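Local coordinates for 27kDa outer membrane protein (Silicibacter pomeroyi, PDB 3GYK) that probably acts as a thiol-disulfide oxidoreductase, this chain being the DsbA-like thioredoxin domain of a longer protein, at residues Phe29-Cys34 with Pro62-Gly67; Pro35-Ala40 with Gly144-Val149. All coordinates share one frame; numbering follows the deposited sequence.

How the contacts relate
From the N terminus, strand 24-30 runs into residues 29-34 and then directly into helix 35-50, so the first halves of both contacts adjoin. Contact 1 closes after strand 54-60, where residues 62-67 lead into helix 66-77. Contact 2 closes only after the helices up to 124-140, when residues 144-149 enter strand 147-150. The segments alternate, so the two loops cross. Contact 1 ties the turn before the CxxC helix to the loop that leads into helix 66-77, while contact 2 ties the CxxC helix to the cis-proline loop. Phe29 N meets Ser147 O at 2.9 Å, a probable hydrogen bond joining neighbouring antiparallel strands 24-30 and 147-150.

Contact 1 of 2, residues Phe29-Cys34 with Pro62-Gly67; sequences FFDYNC and PILGEG
The carboxylate of Asp31 points its OD2 into the bend formed by Pro62, Ile63 and Leu64, and two successive backbone N-H groups close on that oxygen. Ile63 N donates nearly along the C-O axis, 2.7 Å from Asp31 OD2 with an angle of 160° at the hydrogen. Leu64 N comes from the syn side, tilted out of the carboxylate plane, and its bond to Asp31 OD2 is less straight (141°) at 2.9 Å. The carboxylate reaches them because CG stands anti to the backbone N (chi1 178°), directing the group across to the other segment.

Its second oxygen turns back to its own chain: Asp31 OD1 accepts from Asn33 N at 2.8 Å, an Asx turn set within the type I beta turn Asp31-Cys34, which leads from the thioredoxin-fold strand 24-30 to the helix bearing the probable CxxC redox centre. Ser68 OG also bonds OD1, so both oxygens are engaged, which should hold the carboxylate's rotation.

Leu64 crosses the carboxylate at a slant, its CG 3.5 Å from Asp31 OD2. Leu64 CD1 rests against the turn, 3.7 Å from Cys34 CA and 3.8 Å from Cys34 CB. Cys34 is the N-cap of helix 35-50, its SG capping a backbone N in the first turn. Asn33 extends its amide beside the start of helix 66-77, with ND2 3.9 Å from Gly67 C. ND2 also bonds Ser68 OG, so that hydroxyl links the two side chains, while Asn33 OD1 accepts from Ala98 N.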
loop_
_atom_site.group_PDB
_atom_site.type_symbol
_atom_site.label_atom_id
_atom_site.label_comp_id
_atom_site.label_asym_id
_atom_site.label_seq_id
_atom_site.Cartn_x
_atom_site.Cartn_y
_atom_site.Cartn_z
ATOM N N PHE A 29 -2.662 4.132 -2.515
ATOM C CA PHE A 29 -3.454 3.091 -3.184
ATOM C C PHE A 29 -2.567 2.589 -4.322
ATOM O O PHE A 29 -2.099 3.388 -5.155
ATOM C CB PHE A 29 -4.707 3.718 -3.802
ATOM C CG PHE A 29 -5.807 4.083 -2.798
ATOM C CD1 PHE A 29 -7.033 3.409 -2.807
ATOM C CD2 PHE A 29 -5.628 5.151 -1.890
ATOM C CE1 PHE A 29 -8.062 3.753 -1.924
ATOM C CE2 PHE A 29 -6.656 5.515 -1.000
ATOM C CZ PHE A 29 -7.863 4.813 -0.997
ATOM N N PHE A 30 -2.362 1.277 -4.414
ATOM C CA PHE A 30 -1.392 0.777 -5.398
ATOM C C PHE A 30 -1.733 -0.635 -5.897
ATOM O O PHE A 30 -2.571 -1.337 -5.303
ATOM C CB PHE A 30 0.023 0.743 -4.766
ATOM C CG PHE A 30 0.087 -0.078 -3.508
ATOM C CD1 PHE A 30 0.207 -1.458 -3.573
ATOM C CD2 PHE A 30 -0.027 0.537 -2.252
ATOM C CE1 PHE A 30 0.240 -2.232 -2.412
ATOM C CE2 PHE A 30 -0.019 -0.241 -1.077
ATOM C CZ PHE A 30 0.129 -1.617 -1.162
ATOM N N ASP A 31 -1.048 -1.011 -6.989
ATOM C CA ASP A 31 -1.217 -2.316 -7.672
ATOM C C ASP A 31 0.204 -2.748 -8.020
ATOM O O ASP A 31 0.992 -1.938 -8.531
ATOM C CB ASP A 31 -2.083 -2.091 -8.930
ATOM C CG ASP A 31 -2.297 -3.351 -9.765
ATOM O OD1 ASP A 31 -1.285 -3.951 -10.198
ATOM O OD2 ASP A 31 -3.475 -3.701 -10.025
ATOM N N TYR A 32 0.536 -4.019 -7.747
ATOM C CA TYR A 32 1.912 -4.512 -7.935
ATOM C C TYR A 32 2.385 -4.578 -9.384
ATOM O O TYR A 32 3.569 -4.709 -9.612
ATOM C CB TYR A 32 2.162 -5.869 -7.219
ATOM C CG TYR A 32 2.108 -5.719 -5.720
ATOM C CD1 TYR A 32 3.170 -5.115 -5.023
ATOM C CD2 TYR A 32 0.996 -6.156 -5.000
ATOM C CE1 TYR A 32 3.110 -4.929 -3.620
ATOM C CE2 TYR A 32 0.926 -5.989 -3.588
ATOM C CZ TYR A 32 1.982 -5.381 -2.917
ATOM O OH TYR A 32 1.879 -5.202 -1.551
ATOM N N ASN A 33 1.466 -4.436 -10.349
ATOM C CA ASN A 33 1.818 -4.418 -11.749
ATOM C C ASN A 33 1.758 -3.033 -12.393
ATOM O O ASN A 33 1.952 -2.886 -13.617
ATOM C CB ASN A 33 0.936 -5.404 -12.501
ATOM C CG ASN A 33 1.404 -6.849 -12.300
ATOM O OD1 ASN A 33 2.585 -7.140 -12.480
ATOM N ND2 ASN A 33 0.488 -7.743 -11.929
ATOM N N CYS A 34 1.534 -2.023 -11.561
ATOM C CA CYS A 34 1.449 -0.657 -12.049
ATOM C C CYS A 34 2.847 -0.024 -12.160
ATOM O O CYS A 34 3.559 0.113 -11.143
ATOM C CB CYS A 34 0.515 0.119 -11.126
ATOM S SG CYS A 34 0.537 1.918 -11.408
ATOM N N PRO A 62 -5.931 -3.801 -6.209
ATOM C CA PRO A 62 -5.582 -4.533 -7.433
ATOM C C PRO A 62 -6.622 -4.269 -8.546
ATOM O O PRO A 62 -7.803 -4.601 -8.394
ATOM C CB PRO A 62 -5.585 -5.993 -6.974
ATOM C CG PRO A 62 -6.602 -6.019 -5.808
ATOM C CD PRO A 62 -6.241 -4.715 -5.081
ATOM N N ILE A 63 -6.171 -3.647 -9.626
ATOM C CA ILE A 63 -7.058 -3.219 -10.724
ATOM C C ILE A 63 -6.540 -3.609 -12.099
ATOM O O ILE A 63 -7.225 -3.401 -13.085
ATOM C CB ILE A 63 -7.365 -1.680 -10.653
ATOM C CG1 ILE A 63 -6.073 -0.855 -10.697
ATOM C CG2 ILE A 63 -8.209 -1.353 -9.373
ATOM C CD1 ILE A 63 -6.277 0.694 -10.792
ATOM N N LEU A 64 -5.343 -4.187 -12.166
ATOM C CA LEU A 64 -4.707 -4.477 -13.454
ATOM C C LEU A 64 -4.733 -5.968 -13.772
ATOM O O LEU A 64 -3.965 -6.444 -14.610
ATOM C CB LEU A 64 -3.264 -3.931 -13.491
ATOM C CG LEU A 64 -3.136 -2.418 -13.310
ATOM C CD1 LEU A 64 -1.690 -1.996 -13.400
ATOM C CD2 LEU A 64 -3.954 -1.677 -14.396
ATOM N N GLY A 65 -5.627 -6.704 -13.120
ATOM C CA GLY A 65 -5.976 -8.043 -13.588
ATOM C C GLY A 65 -5.748 -9.144 -12.568
ATOM O O GLY A 65 -5.565 -8.880 -11.367
ATOM N N GLU A 66 -5.746 -10.386 -13.048
ATOM C CA GLU A 66 -5.698 -11.541 -12.143
ATOM C C GLU A 66 -4.360 -11.671 -11.413
ATOM O O GLU A 66 -4.328 -12.090 -10.256
ATOM C CB GLU A 66 -6.036 -12.823 -12.912
ATOM C CG GLU A 66 -7.471 -12.824 -13.422
ATOM C CD GLU A 66 -7.777 -13.992 -14.334
ATOM O OE1 GLU A 66 -7.366 -15.135 -14.009
ATOM O OE2 GLU A 66 -8.435 -13.767 -15.375
ATOM N N GLY A 67 -3.262 -11.330 -12.090
ATOM C CA GLY A 67 -1.920 -11.368 -11.459
ATOM C C GLY A 67 -1.861 -10.341 -10.330
ATOM O O GLY A 67 -1.398 -10.626 -9.206
#

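Contact 2 of 2, residues Pro35-Ala40 with Gly144-Val149; sequences PYCRRA and GTPSFV. With SO4 (sulfate ion), chain F.
The cis-proline loop of the thioredoxin fold here faces the CxxC motif at the start of helix 35-50, the pair that forms the probable redox site. The peptide bond before Pro146 is cis, and Cys37 SG lies beside it, 3.6 Å from Pro146 N and 3.7 Å from Pro146 CB. Thr145 CB lies 3.6 Å from Cys37 SG. With SG anti to the carbonyl carbon (chi1 -67°), the sulfur is set beside the Thr145-Pro146 peptide. At the CD corner of the ring, Pro146 CD packs on Tyr36 CB at 3.5 Å. A glycine in place of Pro146 would probably open a gap against Cys37 SG and Tyr36 CB and leave the cis peptide less secure.

The Tyr36 ring carries a sulfate, probably from the crystallisation liquor, over one face, with O4 3.1 Å above the plane and over the ring centre. Arg39 adds a weak hydrogen bond, 3.5 Å from Arg39 NH1 to SO4 O3. One turn after Tyr36, Ala40 CB meets the edge of the Phe148 ring at CZ, 4.2 Å away. The start of helix 35-50 thus meets the beginning of strand 147-150 and the loop before it; that strand lies between strands 24-30 and 153-155, while Met92 of helix 84-92 also touches Cys37.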
loop_
_atom_site.group_PDB
_atom_site.type_symbol
_atom_site.label_atom_id
_atom_site.label_comp_id
_atom_site.label_asym_id
_atom_site.label_seq_id
_atom_site.Cartn_x
_atom_site.Cartn_y
_atom_site.Cartn_z
ATOM N N PRO A 35 3.248 0.379 -13.376
ATOM C CA PRO A 35 4.603 0.917 -13.584
ATOM C C PRO A 35 4.874 2.151 -12.720
ATOM O O PRO A 35 5.982 2.314 -12.175
ATOM C CB PRO A 35 4.606 1.308 -15.061
ATOM C CG PRO A 35 3.593 0.426 -15.687
ATOM C CD PRO A 35 2.532 0.188 -14.657
ATOM N N TYR A 36 3.881 3.034 -12.594
ATOM C CA TYR A 36 4.111 4.196 -11.746
ATOM C C TYR A 36 4.132 3.873 -10.254
ATOM O O TYR A 36 4.777 4.582 -9.509
ATOM C CB TYR A 36 3.108 5.325 -12.050
ATOM C CG TYR A 36 3.528 6.280 -13.146
ATOM C CD1 TYR A 36 2.813 6.362 -14.337
ATOM C CD2 TYR A 36 4.593 7.167 -12.961
ATOM C CE1 TYR A 36 3.178 7.255 -15.325
ATOM C CE2 TYR A 36 4.954 8.073 -13.934
ATOM C CZ TYR A 36 4.236 8.124 -15.111
ATOM O OH TYR A 36 4.607 9.030 -16.083
ATOM N N CYS A 37 3.403 2.840 -9.813
ATOM C CA CYS A 37 3.560 2.346 -8.428
ATOM C C CYS A 37 4.961 1.831 -8.170
ATOM O O CYS A 37 5.557 2.089 -7.103
ATOM C CB CYS A 37 2.536 1.250 -8.130
ATOM S SG CYS A 37 0.843 1.901 -8.100
ATOM N N ARG A 38 5.498 1.078 -9.119
ATOM C CA ARG A 38 6.847 0.560 -8.947
ATOM C C ARG A 38 7.865 1.718 -8.852
ATOM O O ARG A 38 8.826 1.657 -8.062
ATOM C CB ARG A 38 7.187 -0.435 -10.063
ATOM C CG ARG A 38 6.375 -1.704 -10.001
ATOM C CD ARG A 38 6.841 -2.747 -11.033
ATOM N NE ARG A 38 6.120 -3.995 -10.816
ATOM C CZ ARG A 38 6.443 -5.158 -11.373
ATOM N NH1 ARG A 38 7.489 -5.239 -12.179
ATOM N NH2 ARG A 38 5.712 -6.237 -11.106
ATOM N N ARG A 39 7.645 2.765 -9.656
ATOM C CA ARG A 39 8.442 3.979 -9.619
ATOM C C ARG A 39 8.275 4.758 -8.292
ATOM O O ARG A 39 9.241 5.340 -7.781
ATOM C CB ARG A 39 8.057 4.875 -10.806
ATOM C CG ARG A 39 9.032 5.997 -11.037
ATOM C CD ARG A 39 8.752 6.736 -12.343
ATOM N NE ARG A 39 9.299 8.090 -12.272
ATOM C CZ ARG A 39 9.115 9.028 -13.197
ATOM N NH1 ARG A 39 8.409 8.749 -14.291
ATOM N NH2 ARG A 39 9.641 10.240 -13.027
ATOM N N ALA A 40 7.054 4.773 -7.756
ATOM C CA ALA A 40 6.759 5.491 -6.515
ATOM C C ALA A 40 7.414 4.815 -5.300
ATOM O O ALA A 40 7.636 5.471 -4.296
ATOM C CB ALA A 40 5.229 5.606 -6.289
ATOM N N GLY A 144 -7.224 5.503 -10.877
ATOM C CA GLY A 144 -6.222 4.440 -11.034
ATOM C C GLY A 144 -5.105 4.636 -10.031
ATOM O O GLY A 144 -5.213 5.473 -9.094
ATOM N N THR A 145 -4.030 3.885 -10.218
ATOM C CA THR A 145 -2.922 3.862 -9.248
ATOM C C THR A 145 -1.649 4.400 -9.910
ATOM O O THR A 145 -1.529 4.309 -11.134
ATOM C CB THR A 145 -2.640 2.418 -8.777
ATOM O OG1 THR A 145 -2.381 1.604 -9.929
ATOM C CG2 THR A 145 -3.855 1.851 -8.073
ATOM N N PRO A 146 -0.715 4.990 -9.127
ATOM C CA PRO A 146 -0.816 5.275 -7.680
ATOM C C PRO A 146 -1.687 6.486 -7.406
ATOM O O PRO A 146 -1.729 7.420 -8.247
ATOM C CB PRO A 146 0.656 5.545 -7.260
ATOM C CG PRO A 146 1.296 6.068 -8.500
ATOM C CD PRO A 146 0.576 5.437 -9.691
ATOM N N SER A 147 -2.433 6.458 -6.297
ATOM C CA SER A 147 -3.079 7.685 -5.783
ATOM C C SER A 147 -2.771 7.810 -4.291
ATOM O O SER A 147 -2.663 6.808 -3.578
ATOM C CB SER A 147 -4.596 7.662 -5.992
ATOM O OG SER A 147 -4.960 7.743 -7.369
ATOM N N PHE A 148 -2.635 9.047 -3.824
ATOM C CA PHE A 148 -2.248 9.292 -2.439
ATOM C C PHE A 148 -3.238 10.211 -1.726
ATOM O O PHE A 148 -3.887 11.064 -2.326
ATOM C CB PHE A 148 -0.860 9.962 -2.376
ATOM C CG PHE A 148 0.257 9.109 -2.910
ATOM C CD1 PHE A 148 0.965 8.262 -2.067
ATOM C CD2 PHE A 148 0.631 9.193 -4.248
ATOM C CE1 PHE A 148 2.045 7.469 -2.564
ATOM C CE2 PHE A 148 1.680 8.408 -4.755
ATOM C CZ PHE A 148 2.388 7.531 -3.898
ATOM N N VAL A 149 -3.304 10.041 -0.408
ATOM C CA VAL A 149 -3.942 11.022 0.478
ATOM C C VAL A 149 -2.832 11.469 1.401
ATOM O O VAL A 149 -2.054 10.636 1.886
ATOM C CB VAL A 149 -5.052 10.361 1.363
ATOM C CG1 VAL A 149 -5.684 11.387 2.313
ATOM C CG2 VAL A 149 -6.136 9.697 0.496
HETATM S S SO4 F . 6.879 5.223 -15.885
HETATM O O1 SO4 F . 6.466 6.415 -16.620
HETATM O O2 SO4 F . 6.835 4.061 -16.766
HETATM O O3 SO4 F . 8.231 5.446 -15.375
HETATM O O4 SO4 F . 5.964 4.971 -14.777
#